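Local coordinates for Serine/threonine-protein kinase Tel1 (Chaetomium thermophilum, PDB 6SKY) that probably phosphorylates serine or threonine followed by glutamine in target proteins, using ATP, to switch on checkpoint signalling when DNA is damaged, at residues 1599-1604 / 1630-1635; 2097-2102 / 2150-2155. One frame throughout, in Å; residues are numbered along the deposited sequence.

Contact 1 (1599-1604 / 1630-1635); sequences RLDVIE and LAWAGR
Asp1601 reaches from the loop 1599-1604 to two side chains one helical turn apart on helix 1627-1644, Trp1632 and Arg1635. Its CB already heads for the helix, and with CG anti to the backbone N (chi1 -163°) the carboxylate is brought to the indole NE1 and the guanidinium. Asp1601 CG lies in the plane of the indole at its edge, 3.9 Å from Trp1632 NE1. Beyond it the two oxygens divide the work. Asp1601 OD1 takes a weak but nearly straight hydrogen bond from Trp1632 NE1 (3.4 Å), carboxylate and ring being almost coplanar at 13°. Asp1601 OD1 also accepts a hydrogen bond from the backbone N of Ile1603 at 2.9 Å, which helps to hold the carboxylate's orientation. Asp1601 OD2 forms a salt bridge with Arg1635 NH1 at 3.0 Å, meeting the guanidinium at its edge although the two planes stand 60° apart. Val1602 CG1 and Ile1603 CD1 approach the benzene half of the indole obliquely, Val1602 CG1 at 4.1 Å from Trp1632 CZ2. Leu1562 and Leu1566 of helix 1557-1569 also pack on the tryptophan, while Arg1635 NH2 is hydrogen-bonded to Pro1595 O. The buried carboxylate, matched by one positive charge and two N-H groups, is probably kept ionised. An Asx turn thus folds the loop on itself and presents the carboxylate that ties it to helix 1627-1644 of the alpha-solenoid.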
loop_
_atom_site.group_PDB
_atom_site.type_symbol
_atom_site.label_atom_id
_atom_site.label_comp_id
_atom_site.label_asym_id
_atom_site.label_seq_id
_atom_site.Cartn_x
_atom_site.Cartn_y
_atom_site.Cartn_z
ATOM N N ARG A 1599 -40.203 -11.359 -26.520
ATOM C CA ARG A 1599 -40.925 -12.553 -26.113
ATOM C C ARG A 1599 -41.585 -13.240 -27.296
ATOM O O ARG A 1599 -41.861 -14.440 -27.227
ATOM C CB ARG A 1599 -41.976 -12.202 -25.057
ATOM C CG ARG A 1599 -42.364 -13.370 -24.167
ATOM C CD ARG A 1599 -43.252 -12.937 -23.012
ATOM N NE ARG A 1599 -43.418 -14.009 -22.031
ATOM C CZ ARG A 1599 -44.248 -13.958 -20.993
ATOM N NH1 ARG A 1599 -45.002 -12.886 -20.791
ATOM N NH2 ARG A 1599 -44.326 -14.983 -20.156
ATOM N N LEU A 1600 -41.840 -12.503 -28.373
ATOM C CA LEU A 1600 -42.405 -13.043 -29.598
ATOM C C LEU A 1600 -41.342 -13.361 -30.633
ATOM O O LEU A 1600 -41.658 -13.463 -31.819
ATOM C CB LEU A 1600 -43.410 -12.058 -30.188
ATOM C CG LEU A 1600 -44.385 -11.444 -29.192
ATOM C CD1 LEU A 1600 -45.268 -10.430 -29.889
ATOM C CD2 LEU A 1600 -45.214 -12.528 -28.532
ATOM N N ASP A 1601 -40.095 -13.509 -30.216
ATOM C CA ASP A 1601 -38.979 -13.680 -31.126
ATOM C C ASP A 1601 -38.580 -15.145 -31.194
ATOM O O ASP A 1601 -38.680 -15.880 -30.211
ATOM C CB ASP A 1601 -37.794 -12.827 -30.675
ATOM C CG ASP A 1601 -36.768 -12.639 -31.755
ATOM O OD1 ASP A 1601 -36.316 -13.646 -32.325
ATOM O OD2 ASP A 1601 -36.410 -11.482 -32.040
ATOM N N VAL A 1602 -38.125 -15.568 -32.374
ATOM C CA VAL A 1602 -37.735 -16.957 -32.555
ATOM C C VAL A 1602 -36.487 -17.283 -31.752
ATOM O O VAL A 1602 -36.253 -18.449 -31.421
ATOM C CB VAL A 1602 -37.546 -17.269 -34.053
ATOM C CG1 VAL A 1602 -36.339 -16.549 -34.615
ATOM C CG2 VAL A 1602 -37.439 -18.757 -34.278
ATOM N N ILE A 1603 -35.685 -16.279 -31.417
ATOM C CA ILE A 1603 -34.570 -16.419 -30.490
ATOM C C ILE A 1603 -34.815 -15.434 -29.359
ATOM O O ILE A 1603 -34.711 -14.217 -29.555
ATOM C CB ILE A 1603 -33.218 -16.164 -31.163
ATOM C CG1 ILE A 1603 -32.940 -17.235 -32.212
ATOM C CG2 ILE A 1603 -32.119 -16.143 -30.129
ATOM C CD1 ILE A 1603 -31.566 -17.162 -32.805
ATOM N N GLU A 1604 -35.151 -15.951 -28.180
ATOM C CA GLU A 1604 -35.493 -15.109 -27.043
ATOM C C GLU A 1604 -34.742 -15.441 -25.763
ATOM O O GLU A 1604 -34.729 -14.608 -24.852
ATOM C CB GLU A 1604 -36.998 -15.187 -26.760
ATOM C CG GLU A 1604 -37.453 -16.486 -26.145
ATOM C CD GLU A 1604 -38.962 -16.576 -26.026
ATOM O OE1 GLU A 1604 -39.644 -16.530 -27.070
ATOM O OE2 GLU A 1604 -39.464 -16.689 -24.887
ATOM N N LEU A 1630 -30.409 -6.919 -40.478
ATOM C CA LEU A 1630 -29.203 -6.550 -39.749
ATOM C C LEU A 1630 -29.517 -6.117 -38.329
ATOM O O LEU A 1630 -28.732 -6.387 -37.421
ATOM C CB LEU A 1630 -28.454 -5.444 -40.476
ATOM C CG LEU A 1630 -27.714 -5.883 -41.727
ATOM C CD1 LEU A 1630 -26.707 -4.844 -42.105
ATOM C CD2 LEU A 1630 -27.043 -7.201 -41.501
ATOM N N ALA A 1631 -30.657 -5.469 -38.107
ATOM C CA ALA A 1631 -31.053 -5.156 -36.741
ATOM C C ALA A 1631 -31.323 -6.421 -35.943
ATOM O O ALA A 1631 -30.928 -6.523 -34.780
ATOM C CB ALA A 1631 -32.279 -4.254 -36.739
ATOM N N TRP A 1632 -31.990 -7.401 -36.550
ATOM C CA TRP A 1632 -32.240 -8.659 -35.854
ATOM C C TRP A 1632 -30.939 -9.402 -35.557
ATOM O O TRP A 1632 -30.765 -9.963 -34.467
ATOM C CB TRP A 1632 -33.189 -9.517 -36.683
ATOM C CG TRP A 1632 -33.478 -10.845 -36.101
ATOM C CD1 TRP A 1632 -34.394 -11.137 -35.145
ATOM C CD2 TRP A 1632 -32.852 -12.079 -36.445
ATOM N NE1 TRP A 1632 -34.369 -12.473 -34.860
ATOM C CE2 TRP A 1632 -33.429 -13.074 -35.650
ATOM C CE3 TRP A 1632 -31.852 -12.435 -37.343
ATOM C CZ2 TRP A 1632 -33.043 -14.395 -35.729
ATOM C CZ3 TRP A 1632 -31.472 -13.739 -37.416
ATOM C CH2 TRP A 1632 -32.062 -14.707 -36.616
ATOM N N ALA A 1633 -30.009 -9.411 -36.508
ATOM C CA ALA A 1633 -28.727 -10.061 -36.282
ATOM C C ALA A 1633 -27.938 -9.357 -35.194
ATOM O O ALA A 1633 -27.246 -10.003 -34.404
ATOM C CB ALA A 1633 -27.923 -10.100 -37.575
ATOM N N GLY A 1634 -28.026 -8.031 -35.136
ATOM C CA GLY A 1634 -27.395 -7.310 -34.050
ATOM C C GLY A 1634 -28.008 -7.631 -32.708
ATOM O O GLY A 1634 -27.307 -7.741 -31.711
ATOM N N ARG A 1635 -29.324 -7.786 -32.663
ATOM C CA ARG A 1635 -29.965 -8.162 -31.411
ATOM C C ARG A 1635 -29.504 -9.537 -30.944
ATOM O O ARG A 1635 -29.236 -9.741 -29.757
ATOM C CB ARG A 1635 -31.474 -8.127 -31.582
ATOM C CG ARG A 1635 -32.224 -7.907 -30.318
ATOM C CD ARG A 1635 -33.634 -8.372 -30.488
ATOM N NE ARG A 1635 -34.576 -7.277 -30.643
ATOM C CZ ARG A 1635 -35.853 -7.451 -30.950
ATOM N NH1 ARG A 1635 -36.324 -8.670 -31.144
ATOM N NH2 ARG A 1635 -36.656 -6.409 -31.068
#

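Contact 2 (2097-2102 / 2150-2155); sequences LNVRDQ and AGLTSA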
loop_
_atom_site.group_PDB
_atom_site.type_symbol
_atom_site.label_atom_id
_atom_site.label_comp_id
_atom_site.label_asym_id
_atom_site.label_seq_id
_atom_site.Cartn_x
_atom_site.Cartn_y
_atom_site.Cartn_z
ATOM N N LEU A 2097 -37.211 -1.723 -22.387
ATOM C CA LEU A 2097 -38.243 -0.884 -22.989
ATOM C C LEU A 2097 -39.512 -1.669 -23.285
ATOM O O LEU A 2097 -40.584 -1.076 -23.432
ATOM C CB LEU A 2097 -37.733 -0.242 -24.272
ATOM C CG LEU A 2097 -36.825 0.967 -24.124
ATOM C CD1 LEU A 2097 -36.474 1.494 -25.485
ATOM C CD2 LEU A 2097 -37.503 2.026 -23.304
ATOM N N ASN A 2098 -39.420 -2.992 -23.368
ATOM C CA ASN A 2098 -40.511 -3.824 -23.844
ATOM C C ASN A 2098 -41.190 -4.613 -22.738
ATOM O O ASN A 2098 -41.950 -5.537 -23.033
ATOM C CB ASN A 2098 -40.006 -4.783 -24.917
ATOM C CG ASN A 2098 -39.700 -4.092 -26.213
ATOM O OD1 ASN A 2098 -40.329 -3.103 -26.565
ATOM N ND2 ASN A 2098 -38.731 -4.613 -26.937
ATOM N N VAL A 2099 -40.938 -4.291 -21.484
ATOM C CA VAL A 2099 -41.617 -4.993 -20.404
ATOM C C VAL A 2099 -43.057 -4.518 -20.334
ATOM O O VAL A 2099 -43.362 -3.341 -20.542
ATOM C CB VAL A 2099 -40.894 -4.802 -19.059
ATOM C CG1 VAL A 2099 -39.544 -5.459 -19.093
ATOM C CG2 VAL A 2099 -40.755 -3.351 -18.748
ATOM N N ARG A 2100 -43.960 -5.451 -20.047
ATOM C CA ARG A 2100 -45.381 -5.162 -20.010
ATOM C C ARG A 2100 -46.017 -5.346 -18.644
ATOM O O ARG A 2100 -47.080 -4.769 -18.405
ATOM C CB ARG A 2100 -46.126 -6.039 -21.028
ATOM C CG ARG A 2100 -45.886 -5.628 -22.465
ATOM C CD ARG A 2100 -46.113 -6.766 -23.445
ATOM N NE ARG A 2100 -45.085 -7.798 -23.342
ATOM C CZ ARG A 2100 -44.846 -8.717 -24.273
ATOM N NH1 ARG A 2100 -43.892 -9.617 -24.090
ATOM N NH2 ARG A 2100 -45.556 -8.733 -25.390
ATOM N N ASP A 2101 -45.413 -6.114 -17.745
ATOM C CA ASP A 2101 -45.998 -6.321 -16.429
ATOM C C ASP A 2101 -44.884 -6.561 -15.419
ATOM O O ASP A 2101 -43.710 -6.299 -15.686
ATOM C CB ASP A 2101 -47.009 -7.469 -16.462
ATOM C CG ASP A 2101 -48.421 -6.997 -16.194
ATOM O OD1 ASP A 2101 -48.590 -5.795 -15.902
ATOM O OD2 ASP A 2101 -49.360 -7.818 -16.277
ATOM N N GLN A 2102 -45.266 -7.062 -14.244
ATOM C CA GLN A 2102 -44.323 -7.266 -13.154
ATOM C C GLN A 2102 -43.506 -8.534 -13.338
ATOM O O GLN A 2102 -42.310 -8.559 -13.018
ATOM C CB GLN A 2102 -45.075 -7.324 -11.831
ATOM C CG GLN A 2102 -45.863 -6.084 -11.519
ATOM C CD GLN A 2102 -45.016 -5.035 -10.857
ATOM O OE1 GLN A 2102 -43.902 -5.315 -10.419
ATOM N NE2 GLN A 2102 -45.533 -3.815 -10.778
ATOM N N ALA A 2150 -48.644 0.472 -18.512
ATOM C CA ALA A 2150 -49.696 0.987 -17.643
ATOM C C ALA A 2150 -49.467 0.595 -16.189
ATOM O O ALA A 2150 -49.410 1.452 -15.301
ATOM C CB ALA A 2150 -51.058 0.491 -18.124
ATOM N N GLY A 2151 -49.333 -0.700 -15.924
ATOM C CA GLY A 2151 -49.318 -1.169 -14.554
ATOM C C GLY A 2151 -47.967 -1.158 -13.874
ATOM O O GLY A 2151 -47.752 -1.914 -12.923
ATOM N N LEU A 2152 -47.053 -0.314 -14.333
ATOM C CA LEU A 2152 -45.718 -0.202 -13.752
ATOM C C LEU A 2152 -45.597 1.177 -13.121
ATOM O O LEU A 2152 -45.384 2.170 -13.818
ATOM C CB LEU A 2152 -44.646 -0.432 -14.806
ATOM C CG LEU A 2152 -44.699 -1.783 -15.507
ATOM C CD1 LEU A 2152 -43.829 -1.762 -16.732
ATOM C CD2 LEU A 2152 -44.244 -2.868 -14.572
ATOM N N THR A 2153 -45.737 1.235 -11.802
ATOM C CA THR A 2153 -45.662 2.493 -11.081
ATOM C C THR A 2153 -44.210 2.925 -10.938
ATOM O O THR A 2153 -43.283 2.220 -11.331
ATOM C CB THR A 2153 -46.326 2.359 -9.717
ATOM O OG1 THR A 2153 -45.704 1.297 -8.992
ATOM C CG2 THR A 2153 -47.789 2.041 -9.880
ATOM N N SER A 2154 -44.000 4.105 -10.366
ATOM C CA SER A 2154 -42.641 4.590 -10.190
ATOM C C SER A 2154 -41.912 3.885 -9.059
ATOM O O SER A 2154 -40.680 3.835 -9.074
ATOM C CB SER A 2154 -42.643 6.092 -9.935
ATOM O OG SER A 2154 -41.320 6.590 -9.950
ATOM N N ALA A 2155 -42.640 3.342 -8.085
ATOM C CA ALA A 2155 -41.999 2.567 -7.032
ATOM C C ALA A 2155 -41.362 1.304 -7.592
ATOM O O ALA A 2155 -40.268 0.920 -7.174
ATOM C CB ALA A 2155 -43.014 2.224 -5.949
#
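Gln2102 NE2 donates a hydrogen bond to Asp2156 OD2, just past the segment 2150-2155, and lies near the carbonyl O of Gly2151 at 3.6 Å, too loosely placed to count as a bond. The side chain bends at chi2 (-85°), which turns the amide back toward the other loop and lets it run antiparallel to Leu2152, with Gln2102 NE2 4.1 Å from Leu2152 CD2. Leu2152 is the main apolar element. Its CG stands anti to the carbonyl carbon (chi1 -59°), which swings the end of the side chain toward the loop 2097-2102, where the two methyls part company. Leu2152 CD1 meets Val2099 CG2 at 4.0 Å, the leucine and valine side chains crossing at about a right angle. Leu2152 CD2 instead rests against the backbone of Asp2101, 3.6 Å from Asp2101 O. Trp2141 of helix 2124-2143 touches both Val2099 and Leu2152, extending the apolar packing. The two backbones draw nearest, CA to CA, at Asp2101 and Gly2151 (6.4 Å). Thr2153, at the N-cap position of helix 2154-2174, has a weak hydrogen bond from its OG1 to Asp2156 OD2, the oxygen that also receives Gln2102. With no hydrogen bond passing directly between the segments, the joining of these two FAT-domain loops rests on van der Waals packing of Leu2152, and the polar link runs from Gln2102 to Asp2156 of helix 2154-2174.

Contact 1 closes before contact 2 opens along the chain, and their centres lie 22 Å apart on the same side of the chain's centre. Despite the long sequence gap they meet directly: Arg1599 CB packs 3.4 Å from Arg2100 NH1. The loops 1599-1604 and 2097-2102 also converge on Glu2104 of helix 2102-2119, which forms a salt bridge with Arg1599 and a long, weak ion pair with Arg2100. Helix 2052-2070 touches both sites, through Leu1630 and Arg1635 in contact 1 and Leu2097 in contact 2. The loop 1599-1604 and helix 1627-1644 are thus tied to the helices around 2052-2119 through side chains, away from the nucleotide and magnesium sites.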